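Local coordinates for glycinin A3B4 subunit (Glycine max, PDB 2D5H), which probably serves as a store of nitrogen and amino acids in soybean seeds, as an 11S globulin of the cupin superfamily, at residues His58-Ser63 and Pro130-Asn135; Pro83-Thr88 and Ser110-Arg115; Pro64-Ile69 and Asn151-Leu156; His21-Glu26 and Asp170-Glu175. One frame throughout, in Å; residues are numbered along the deposited sequence.

Contact 1 of 4, residues His58-Ser63 and Pro130-Asn135; sequences HLPSYS and PYWTYN. With CO3 (carbonate ion), chain G.
His58 and Thr133 form a hydrogen-bonded pair between strands 58-62 and 131-134, which run antiparallel at 154° with axes 4.6 Å apart at closest approach. The strands are neighbours in the curled sheet of the N-terminal cupin barrel. His58 N gives a nearly straight bond to Thr133 O (2.7 Å). The return bond, from Thr133 N to His58 O, is weak. Further along, Tyr131 N donates to Ser61 O at 2.8 Å, bent at 133°.

His58, Ser61, Tyr131 and Thr133 share one face of the sheet, and a carbonate ion is bound there. It probably comes from the crystallisation liquor. His58 carries CG anti to the backbone N (chi1 -166°), which brings its ring to the ion. ND1 donates to carbonate O2 at 3.0 Å, near the ring plane. NE2 bonds to Tyr164 OH, so the imidazole is held at both nitrogens. Arg50 NH2 binds the same carbonate.

The Tyr131 ring fills the ground between Ser61 and the ion. Its CE1 lies 3.4 Å from Ser61 OG, and its CE2 meets carbonate O1 edge-on at 3.7 Å. Tyr131 OH comes 3.8 Å from His58 CE1. Replacing Tyr131 by alanine would probably open a gap between Ser61 OG and the carbonate and take away the hydroxyl near His58 CE1.

Tyr62 stacks on Phe163 and on Trp384 of the second subunit. The Pro60 ring crosses the root of the Trp132 side chain at a slant, with Pro60 CG 3.4 Å from Trp132 CB.

Contact 2 of 4, residues Pro83-Thr88 and Ser110-Arg115; sequences PGCPET and SHQKIR
Glu87 and Gln112 bring two parts of one long loop together, with no hydrogen bond between them. The touching parts, 85-88 and 110-112, head 125° apart, and the CA atoms of Glu87 and Gln112 are 4.5 Å from each other. Glu87 has CG anti to its carbonyl carbon, and the chain then bends sharply at chi2 (49°). The first torsion lays CB and CG on the backbone of the other segment; the bend at chi2 turns the carboxylate toward Gln112. Glu87 CG sits 3.4 Å from Ser110 O, and Glu87 CB is 3.6 Å from His111 O. The two side chains cross at a slant, with Glu87 OE1 3.9 Å from Gln112 CG.

Both segments belong to the connection between strands 75-80 and 115-118 of the N-terminal cupin barrel. Cys85 forms a disulfide with Cys327. In 11S globulins a disulfide of this kind joins the acidic and basic chains, and this one is consistent with that role.

Gln112 behaves differently from Glu87. It is extended beyond CG, so its amide reaches across to Cys85. Gln112 OE1 lies 3.2 Å from Cys85 CB. Gln112 CG is 3.7 Å from Pro86 O. The amide and the Glu87 carboxylate are turned 83° against each other, so the two flat groups do not stack. The second subunit lies close by. Lys482 of that subunit bonds to Ser110 OG, Arg460 packs on Glu87, and Ala461 packs on Gln112.

Contact 3 of 4, residues Pro64-Ile69 and Asn151-Leu156; sequences PYPQMI and NFNNQL
Asn154 and Tyr65 meet because of their first torsions. Asn154 places CG opposite the backbone N (chi1 177°), while Tyr65 tucks CG between its N and carbonyl carbon (chi1 48°). The amide and the ring then lie side by side and nearly coplanar, 3° apart. Asn154 ND2 approaches the ring edge at 3.2 Å from Tyr65 CD1. The same nitrogen is 3.6 Å from Pro64 CG. Leu156 crosses Pro64 at about a right angle, with Leu156 CD1 3.5 Å from Pro64 CB. On the backbone, Asn154 CA makes a CA-H...O contact with Pro64 O.

The loop has two Asx turns, each closed by a weak bond. Asn151 OD1 takes its bond from Asn153 N, and Asn154 OD1 from Leu156 N. Pro66 lies against the Asn151 amide, its CG 3.5 Å from Asn151 ND2. Asp148 binds that ND2. A glycine at Pro66 would probably open a gap beside the Asn151 amide and let the chain entering strand 67-69 turn more freely.

Gln426 of the second subunit bonds to the backbone at Asn153 and Gln155. Within the N-terminal cupin barrel, the contact joins the approach to strand 67-73 to the loop that follows strand 141-147. Strand 67-73 itself lies between strands 141-147 and 121-125, with Met68 paired to Leu146 and Gln67 to Ile125.

Contact 4 of 4, residues His21-Glu26 and Asp170-Glu175; sequences HRVESE and DIEHPE
His21 opens strand 21-25 with its ring turned to the loop 170-175. CG lies opposite the backbone N (chi1 180°), which carries the imidazole out to Pro174. The proline covers one face of the ring in a CH-pi contact. Pro174 CD lies 4.0 Å from the ring centroid and 25° off the normal, displaced toward the rim. Backbone oxygens of the loop also approach the imidazole. Glu172 O is 3.0 Å from His21 CD2, and Ile171 O is 3.2 Å from His21 NE2. Glu172 O also accepts a bond from Thr32 OG1 on the adjacent strand, so this carbonyl is anchored to the sheet.

Val23 comes next on the same side of the strand. Its two methyls divide the loop between them. Val23 CG1 faces the base of the acidic side chain, 4.2 Å from Asp170 CB. Val23 CG2 lies 4.0 Å from Glu172 CA and 4.3 Å from Glu172 CG, against the aliphatic part of the glutamate. The carboxylate of Glu172 runs on to Tyr164 OH, and the stem beside Val23 is left apolar.

Alongside, in the sheet, His21 and Val23 are bonded through the backbone to Thr32 and Ile30 of strand 28-32. Strand 21-25 is the outermost strand on its side of the antiparallel sheet within this chain. The loop thus covers one face of an edge strand, part of the large sheet of the N-terminal cupin domain.

In the fold
Contact 1 is close to each of the others. Its centre is about 15 Å from that of contact 2, and the two touch where Trp132 CZ2 meets Ile114 CD1 at 3.3 Å. Contact 3 touches it through Gln67 and Tyr131, with centres about 16 Å apart; strands 56-62 and 67-73 are consecutive. Contact 4 does not touch contact 1, the nearest atoms being about 5 Å apart, but Tyr164 OH bonds both His58 NE2 and Glu172 OE1. Contacts 2 and 4 lie farthest apart, with about 30 Å between centres. The carbonate lies at contact 1. Contacts 1, 2 and 3 also reach the second subunit, whereas contact 4 touches no other protein chain.

Contact 1 of 4, residues His58-Ser63 and Pro130-Asn135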
# COMPACT_ATOMS: atom_id res chain seq x y z
N HIS A 58 28.07 16.17 -8.61
CA HIS A 58 27.09 15.25 -9.15
C HIS A 58 25.92 16.07 -9.70
O HIS A 58 25.17 16.67 -8.93
CB HIS A 58 26.59 14.30 -8.06
CG HIS A 58 25.84 13.11 -8.58
ND1 HIS A 58 25.17 12.24 -7.76
CD2 HIS A 58 25.68 12.65 -9.84
CE1 HIS A 58 24.61 11.29 -8.49
NE2 HIS A 58 24.91 11.51 -9.76
N LEU A 59 25.80 16.09 -11.02
CA LEU A 59 24.74 16.84 -11.69
C LEU A 59 23.37 16.59 -11.07
O LEU A 59 22.97 15.44 -10.87
CB LEU A 59 24.70 16.50 -13.18
CG LEU A 59 25.96 16.86 -13.98
CD1 LEU A 59 25.77 16.46 -15.43
CD2 LEU A 59 26.23 18.36 -13.86
N PRO A 60 22.64 17.67 -10.76
CA PRO A 60 21.30 17.58 -10.16
C PRO A 60 20.41 16.53 -10.82
O PRO A 60 20.56 16.24 -12.01
CB PRO A 60 20.77 19.00 -10.33
CG PRO A 60 22.00 19.83 -10.15
CD PRO A 60 23.01 19.08 -10.99
N SER A 61 19.50 15.97 -10.04
CA SER A 61 18.58 14.95 -10.53
C SER A 61 17.55 14.60 -9.46
O SER A 61 17.65 15.05 -8.32
CB SER A 61 19.35 13.69 -10.93
OG SER A 61 20.02 13.14 -9.81
N TYR A 62 16.56 13.80 -9.84
CA TYR A 62 15.52 13.37 -8.91
C TYR A 62 14.96 12.01 -9.34
O TYR A 62 15.00 11.66 -10.52
CB TYR A 62 14.39 14.40 -8.85
CG TYR A 62 13.75 14.71 -10.19
CD1 TYR A 62 14.41 15.49 -11.14
CD2 TYR A 62 12.49 14.20 -10.52
CE1 TYR A 62 13.83 15.77 -12.37
CE2 TYR A 62 11.90 14.48 -11.75
CZ TYR A 62 12.58 15.26 -12.67
OH TYR A 62 12.01 15.53 -13.90
N SER A 63 14.45 11.25 -8.37
CA SER A 63 13.90 9.93 -8.65
C SER A 63 12.46 9.78 -8.14
O SER A 63 12.05 10.45 -7.19
CB SER A 63 14.78 8.85 -8.02
OG SER A 63 16.07 8.83 -8.61
N PRO A 130 14.86 17.47 -6.81
CA PRO A 130 16.17 17.51 -7.48
C PRO A 130 17.28 17.75 -6.45
O PRO A 130 17.07 18.43 -5.45
CB PRO A 130 16.02 18.69 -8.44
CG PRO A 130 14.54 18.79 -8.66
CD PRO A 130 14.00 18.57 -7.28
N TYR A 131 18.46 17.20 -6.70
CA TYR A 131 19.57 17.39 -5.77
C TYR A 131 20.95 17.32 -6.43
O TYR A 131 21.18 16.54 -7.36
CB TYR A 131 19.50 16.34 -4.65
CG TYR A 131 20.00 14.97 -5.06
CD1 TYR A 131 19.34 14.23 -6.04
CD2 TYR A 131 21.16 14.43 -4.50
CE1 TYR A 131 19.82 12.98 -6.45
CE2 TYR A 131 21.65 13.19 -4.90
CZ TYR A 131 20.98 12.47 -5.88
OH TYR A 131 21.48 11.26 -6.29
N TRP A 132 21.87 18.15 -5.94
CA TRP A 132 23.24 18.17 -6.45
C TRP A 132 24.18 17.96 -5.27
O TRP A 132 23.95 18.47 -4.17
CB TRP A 132 23.54 19.51 -7.13
CG TRP A 132 23.31 20.70 -6.26
CD1 TRP A 132 22.14 21.39 -6.11
CD2 TRP A 132 24.25 21.31 -5.36
NE1 TRP A 132 22.30 22.39 -5.18
CE2 TRP A 132 23.58 22.36 -4.70
CE3 TRP A 132 25.60 21.07 -5.06
CZ2 TRP A 132 24.21 23.18 -3.75
CZ3 TRP A 132 26.23 21.88 -4.11
CH2 TRP A 132 25.53 22.92 -3.47
N THR A 133 25.25 17.19 -5.49
CA THR A 133 26.22 16.92 -4.44
C THR A 133 27.62 17.31 -4.88
O THR A 133 28.00 17.10 -6.03
CB THR A 133 26.22 15.42 -4.07
OG1 THR A 133 26.62 14.64 -5.20
CG2 THR A 133 24.83 14.99 -3.63
N TYR A 134 28.39 17.87 -3.95
CA TYR A 134 29.76 18.30 -4.24
C TYR A 134 30.76 17.84 -3.19
O TYR A 134 30.53 18.01 -1.99
CB TYR A 134 29.80 19.83 -4.37
CG TYR A 134 31.17 20.39 -4.66
CD1 TYR A 134 31.87 21.11 -3.69
CD2 TYR A 134 31.76 20.22 -5.91
CE1 TYR A 134 33.14 21.63 -3.96
CE2 TYR A 134 33.02 20.74 -6.19
CZ TYR A 134 33.70 21.44 -5.21
OH TYR A 134 34.95 21.96 -5.49
N ASN A 135 31.87 17.27 -3.64
CA ASN A 135 32.92 16.80 -2.74
C ASN A 135 33.84 17.94 -2.32
O ASN A 135 34.67 18.41 -3.10
CB ASN A 135 33.72 15.68 -3.42
CG ASN A 135 34.94 15.27 -2.61
OD1 ASN A 135 34.93 15.29 -1.38
ND2 ASN A 135 36.00 14.87 -3.31
C CO3 G . 25.34 11.22 -3.80
O1 CO3 G . 24.16 10.73 -3.63
O2 CO3 G . 25.80 11.34 -5.00
O3 CO3 G . 26.04 11.59 -2.77

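Contact 2 of 4, residues Pro83-Thr88 and Ser110-Arg115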
# COMPACT_ATOMS: atom_id res chain seq x y z
N PRO A 83 10.62 22.72 -3.90
CA PRO A 83 9.69 23.72 -4.42
C PRO A 83 8.79 24.20 -3.29
O PRO A 83 8.32 23.39 -2.49
CB PRO A 83 8.92 22.95 -5.48
CG PRO A 83 8.85 21.58 -4.89
CD PRO A 83 10.26 21.37 -4.38
N GLY A 84 8.57 25.50 -3.21
CA GLY A 84 7.74 26.03 -2.14
C GLY A 84 8.61 26.50 -0.99
O GLY A 84 8.12 26.99 0.02
N CYS A 85 9.92 26.33 -1.16
CA CYS A 85 10.90 26.75 -0.16
C CYS A 85 11.68 27.94 -0.71
O CYS A 85 12.16 27.91 -1.85
CB CYS A 85 11.86 25.61 0.17
SG CYS A 85 11.07 24.16 0.93
N PRO A 86 11.84 28.99 0.10
CA PRO A 86 12.57 30.20 -0.29
C PRO A 86 14.08 30.02 -0.36
O PRO A 86 14.63 29.02 0.11
CB PRO A 86 12.16 31.20 0.78
CG PRO A 86 12.06 30.33 2.00
CD PRO A 86 11.30 29.13 1.47
N GLU A 87 14.75 31.01 -0.94
CA GLU A 87 16.20 31.00 -1.07
C GLU A 87 16.78 31.70 0.15
O GLU A 87 17.89 32.23 0.11
CB GLU A 87 16.62 31.75 -2.34
CG GLU A 87 16.24 31.06 -3.64
CD GLU A 87 14.78 30.63 -3.68
OE1 GLU A 87 14.46 29.58 -3.08
OE2 GLU A 87 13.96 31.34 -4.30
N THR A 88 16.00 31.70 1.23
CA THR A 88 16.39 32.33 2.49
C THR A 88 17.90 32.47 2.62
O THR A 88 18.43 33.58 2.64
CB THR A 88 15.85 31.53 3.69
OG1 THR A 88 14.42 31.42 3.59
CG2 THR A 88 16.21 32.22 5.00
N SER A 110 21.83 33.53 -4.03
CA SER A 110 20.43 33.25 -3.73
C SER A 110 20.13 31.76 -3.84
O SER A 110 19.42 31.32 -4.75
CB SER A 110 19.52 34.04 -4.68
OG SER A 110 19.76 33.67 -6.02
N HIS A 111 20.68 30.99 -2.91
CA HIS A 111 20.47 29.54 -2.89
C HIS A 111 19.68 29.14 -1.65
O HIS A 111 19.32 29.98 -0.83
CB HIS A 111 21.81 28.82 -2.92
CG HIS A 111 22.83 29.40 -1.98
ND1 HIS A 111 22.56 29.67 -0.66
CD2 HIS A 111 24.12 29.77 -2.18
CE1 HIS A 111 23.63 30.18 -0.08
NE2 HIS A 111 24.59 30.25 -0.99
N GLN A 112 19.41 27.85 -1.52
CA GLN A 112 18.67 27.35 -0.36
C GLN A 112 19.65 26.79 0.66
O GLN A 112 20.72 26.30 0.30
CB GLN A 112 17.69 26.25 -0.78
CG GLN A 112 16.69 26.67 -1.84
CD GLN A 112 15.60 25.64 -2.05
OE1 GLN A 112 14.75 25.44 -1.19
NE2 GLN A 112 15.64 24.96 -3.19
N LYS A 113 19.27 26.87 1.93
CA LYS A 113 20.09 26.38 3.03
C LYS A 113 20.81 25.09 2.65
O LYS A 113 20.27 23.99 2.80
CB LYS A 113 19.21 26.15 4.26
CG LYS A 113 19.93 25.54 5.46
CD LYS A 113 18.96 25.32 6.62
CE LYS A 113 19.62 24.54 7.75
NZ LYS A 113 20.06 23.19 7.31
N ILE A 114 22.04 25.23 2.16
CA ILE A 114 22.85 24.08 1.75
C ILE A 114 23.32 23.29 2.96
O ILE A 114 23.73 23.87 3.97
CB ILE A 114 24.07 24.53 0.93
CG1 ILE A 114 23.61 25.33 -0.30
CG2 ILE A 114 24.88 23.32 0.49
CD1 ILE A 114 22.64 24.58 -1.19
N ARG A 115 23.27 21.97 2.86
CA ARG A 115 23.68 21.10 3.95
C ARG A 115 25.02 20.41 3.68
O ARG A 115 25.34 20.06 2.54
CB ARG A 115 22.59 20.05 4.21
CG ARG A 115 21.22 20.66 4.44
CD ARG A 115 20.18 19.62 4.80
NE ARG A 115 18.85 20.19 4.91
CZ ARG A 115 18.17 20.72 3.89
NH1 ARG A 115 18.71 20.74 2.67
NH2 ARG A 115 16.96 21.22 4.08

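Contact 3 of 4, residues Pro64-Ile69 and Asn151-Leu156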
# COMPACT_ATOMS: atom_id res chain seq x y z
N PRO A 64 11.68 8.90 -8.78
CA PRO A 64 10.28 8.65 -8.42
C PRO A 64 10.13 7.93 -7.09
O PRO A 64 9.03 7.49 -6.74
CB PRO A 64 9.77 7.82 -9.59
CG PRO A 64 10.98 7.03 -9.97
CD PRO A 64 12.07 8.08 -9.94
N TYR A 65 11.22 7.82 -6.35
CA TYR A 65 11.22 7.14 -5.06
C TYR A 65 12.32 7.69 -4.16
O TYR A 65 13.30 8.27 -4.63
CB TYR A 65 11.45 5.65 -5.26
CG TYR A 65 12.61 5.35 -6.18
CD1 TYR A 65 12.41 5.08 -7.53
CD2 TYR A 65 13.92 5.38 -5.70
CE1 TYR A 65 13.48 4.83 -8.38
CE2 TYR A 65 15.00 5.13 -6.55
CZ TYR A 65 14.77 4.86 -7.89
OH TYR A 65 15.83 4.62 -8.73
N PRO A 66 12.18 7.51 -2.84
CA PRO A 66 13.18 8.00 -1.89
C PRO A 66 14.48 7.21 -1.98
O PRO A 66 14.54 6.18 -2.66
CB PRO A 66 12.49 7.84 -0.54
CG PRO A 66 11.67 6.61 -0.75
CD PRO A 66 11.07 6.86 -2.12
N GLN A 67 15.51 7.70 -1.30
CA GLN A 67 16.81 7.04 -1.28
C GLN A 67 17.44 7.25 0.08
O GLN A 67 17.35 8.33 0.66
CB GLN A 67 17.74 7.64 -2.34
CG GLN A 67 17.22 7.62 -3.77
CD GLN A 67 18.22 8.22 -4.75
OE1 GLN A 67 17.95 8.30 -5.95
NE2 GLN A 67 19.37 8.63 -4.24
N MET A 68 18.08 6.21 0.61
CA MET A 68 18.76 6.34 1.89
C MET A 68 20.23 6.15 1.56
O MET A 68 20.65 5.09 1.11
CB MET A 68 18.30 5.27 2.89
CG MET A 68 18.88 5.50 4.28
SD MET A 68 18.23 4.41 5.56
CE MET A 68 16.90 5.39 6.21
N ILE A 69 21.00 7.21 1.77
CA ILE A 69 22.42 7.17 1.46
C ILE A 69 23.29 7.33 2.70
O ILE A 69 23.03 8.17 3.55
CB ILE A 69 22.79 8.28 0.46
CG1 ILE A 69 21.78 8.30 -0.68
CG2 ILE A 69 24.19 8.06 -0.07
CD1 ILE A 69 21.97 9.44 -1.66
N ASN A 151 8.78 1.58 -2.82
CA ASN A 151 8.11 2.41 -1.83
C ASN A 151 6.74 2.81 -2.37
O ASN A 151 6.53 2.85 -3.58
CB ASN A 151 8.94 3.65 -1.53
CG ASN A 151 8.45 4.40 -0.30
OD1 ASN A 151 7.30 4.84 -0.24
ND2 ASN A 151 9.32 4.53 0.70
N PHE A 152 5.81 3.10 -1.46
CA PHE A 152 4.47 3.49 -1.86
C PHE A 152 4.42 4.92 -2.40
O PHE A 152 3.34 5.47 -2.61
CB PHE A 152 3.50 3.33 -0.67
CG PHE A 152 3.88 4.13 0.54
CD1 PHE A 152 3.74 5.52 0.56
CD2 PHE A 152 4.38 3.50 1.68
CE1 PHE A 152 4.08 6.26 1.69
CE2 PHE A 152 4.72 4.23 2.82
CZ PHE A 152 4.57 5.62 2.82
N ASN A 153 5.59 5.51 -2.62
CA ASN A 153 5.66 6.86 -3.15
C ASN A 153 5.87 6.80 -4.65
O ASN A 153 5.40 7.65 -5.40
CB ASN A 153 6.80 7.64 -2.49
CG ASN A 153 6.55 7.91 -1.02
OD1 ASN A 153 5.53 8.50 -0.65
ND2 ASN A 153 7.47 7.48 -0.16
N ASN A 154 6.59 5.77 -5.10
CA ASN A 154 6.85 5.58 -6.52
C ASN A 154 5.56 5.09 -7.16
O ASN A 154 5.11 3.98 -6.89
CB ASN A 154 7.94 4.52 -6.72
CG ASN A 154 8.21 4.23 -8.19
OD1 ASN A 154 7.28 4.08 -8.99
ND2 ASN A 154 9.48 4.13 -8.55
N GLN A 155 4.96 5.92 -8.01
CA GLN A 155 3.72 5.53 -8.67
C GLN A 155 4.00 5.03 -10.08
O GLN A 155 3.08 4.68 -10.82
CB GLN A 155 2.72 6.68 -8.71
CG GLN A 155 2.21 7.08 -7.33
CD GLN A 155 0.87 7.79 -7.40
OE1 GLN A 155 0.72 8.79 -8.11
NE2 GLN A 155 -0.11 7.28 -6.66
N LEU A 156 5.27 5.00 -10.45
CA LEU A 156 5.67 4.53 -11.77
C LEU A 156 5.74 3.01 -11.76
O LEU A 156 4.72 2.34 -11.93
CB LEU A 156 7.02 5.12 -12.17
CG LEU A 156 7.02 6.64 -12.41
CD1 LEU A 156 8.43 7.11 -12.73
CD2 LEU A 156 6.07 6.97 -13.55

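Contact 4 of 4, residues His21-Glu26 and Asp170-Glu175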
# COMPACT_ATOMS: atom_id res chain seq x y z
N HIS A 21 27.04 -2.95 -12.94
CA HIS A 21 27.38 -1.92 -13.91
C HIS A 21 28.12 -0.79 -13.21
O HIS A 21 27.97 -0.59 -12.01
CB HIS A 21 26.10 -1.38 -14.55
CG HIS A 21 26.35 -0.30 -15.56
ND1 HIS A 21 26.95 -0.55 -16.78
CD2 HIS A 21 26.07 1.02 -15.54
CE1 HIS A 21 27.04 0.58 -17.46
NE2 HIS A 21 26.51 1.55 -16.73
N ARG A 22 28.92 -0.06 -13.97
CA ARG A 22 29.69 1.06 -13.43
C ARG A 22 29.82 2.19 -14.44
O ARG A 22 30.13 1.96 -15.61
CB ARG A 22 31.07 0.58 -12.99
CG ARG A 22 31.86 -0.13 -14.07
CD ARG A 22 33.18 -0.70 -13.56
NE ARG A 22 34.20 0.32 -13.32
CZ ARG A 22 34.23 1.15 -12.28
NH1 ARG A 22 33.29 1.09 -11.34
NH2 ARG A 22 35.21 2.04 -12.17
N VAL A 23 29.57 3.41 -13.97
CA VAL A 23 29.66 4.60 -14.82
C VAL A 23 30.96 5.35 -14.54
O VAL A 23 31.23 5.76 -13.41
CB VAL A 23 28.47 5.55 -14.57
CG1 VAL A 23 28.60 6.78 -15.46
CG2 VAL A 23 27.16 4.83 -14.86
N GLU A 24 31.76 5.53 -15.58
CA GLU A 24 33.04 6.22 -15.47
C GLU A 24 32.90 7.67 -15.93
O GLU A 24 33.04 7.97 -17.12
CB GLU A 24 34.10 5.51 -16.32
CG GLU A 24 35.49 6.11 -16.24
CD GLU A 24 36.50 5.37 -17.10
OE1 GLU A 24 36.29 5.29 -18.33
OE2 GLU A 24 37.49 4.86 -16.54
N SER A 25 32.63 8.56 -14.99
CA SER A 25 32.47 9.98 -15.30
C SER A 25 33.75 10.77 -15.05
O SER A 25 34.68 10.28 -14.40
CB SER A 25 31.33 10.58 -14.48
OG SER A 25 31.55 10.40 -13.09
N GLU A 26 33.79 11.99 -15.57
CA GLU A 26 34.94 12.88 -15.43
C GLU A 26 35.49 12.95 -14.01
O GLU A 26 36.67 12.70 -13.79
CB GLU A 26 34.56 14.29 -15.89
CG GLU A 26 35.61 15.35 -15.57
CD GLU A 26 35.23 16.72 -16.09
OE1 GLU A 26 35.13 16.89 -17.32
OE2 GLU A 26 35.02 17.64 -15.26
N ASP A 170 25.23 8.51 -18.79
CA ASP A 170 25.15 7.12 -19.24
C ASP A 170 24.13 6.42 -18.35
O ASP A 170 24.01 6.72 -17.17
CB ASP A 170 26.51 6.43 -19.12
CG ASP A 170 27.43 6.75 -20.28
OD1 ASP A 170 28.59 6.30 -20.26
OD2 ASP A 170 26.99 7.45 -21.22
N ILE A 171 23.39 5.47 -18.93
CA ILE A 171 22.39 4.74 -18.17
C ILE A 171 23.02 3.98 -17.01
O ILE A 171 23.75 3.01 -17.20
CB ILE A 171 21.64 3.74 -19.08
CG1 ILE A 171 20.92 4.49 -20.20
CG2 ILE A 171 20.63 2.94 -18.26
CD1 ILE A 171 19.92 5.52 -19.70
N GLU A 172 22.74 4.45 -15.79
CA GLU A 172 23.28 3.83 -14.58
C GLU A 172 22.72 2.42 -14.42
O GLU A 172 23.46 1.48 -14.11
CB GLU A 172 22.91 4.66 -13.35
CG GLU A 172 23.26 6.13 -13.47
CD GLU A 172 22.94 6.90 -12.21
OE1 GLU A 172 23.08 8.14 -12.22
OE2 GLU A 172 22.55 6.27 -11.20
N HIS A 173 21.42 2.28 -14.61
CA HIS A 173 20.76 0.99 -14.49
C HIS A 173 20.29 0.53 -15.87
O HIS A 173 19.11 0.62 -16.20
CB HIS A 173 19.56 1.10 -13.54
CG HIS A 173 19.86 1.86 -12.28
ND1 HIS A 173 20.09 3.21 -12.27
CD2 HIS A 173 19.96 1.44 -11.00
CE1 HIS A 173 20.32 3.61 -11.03
NE2 HIS A 173 20.24 2.55 -10.24
N PRO A 174 21.22 0.03 -16.70
CA PRO A 174 20.91 -0.44 -18.05
C PRO A 174 19.89 -1.57 -18.10
O PRO A 174 19.47 -1.99 -19.18
CB PRO A 174 22.28 -0.86 -18.59
CG PRO A 174 22.99 -1.32 -17.35
CD PRO A 174 22.63 -0.24 -16.36
N GLU A 175 19.50 -2.08 -16.94
CA GLU A 175 18.51 -3.16 -16.88
C GLU A 175 17.13 -2.57 -17.16
O GLU A 175 16.30 -3.20 -17.81
CB GLU A 175 18.51 -3.83 -15.51
CG GLU A 175 18.24 -2.89 -14.35
CD GLU A 175 19.50 -2.34 -13.72
OE1 GLU A 175 20.40 -1.91 -14.48
OE2 GLU A 175 19.60 -2.33 -12.48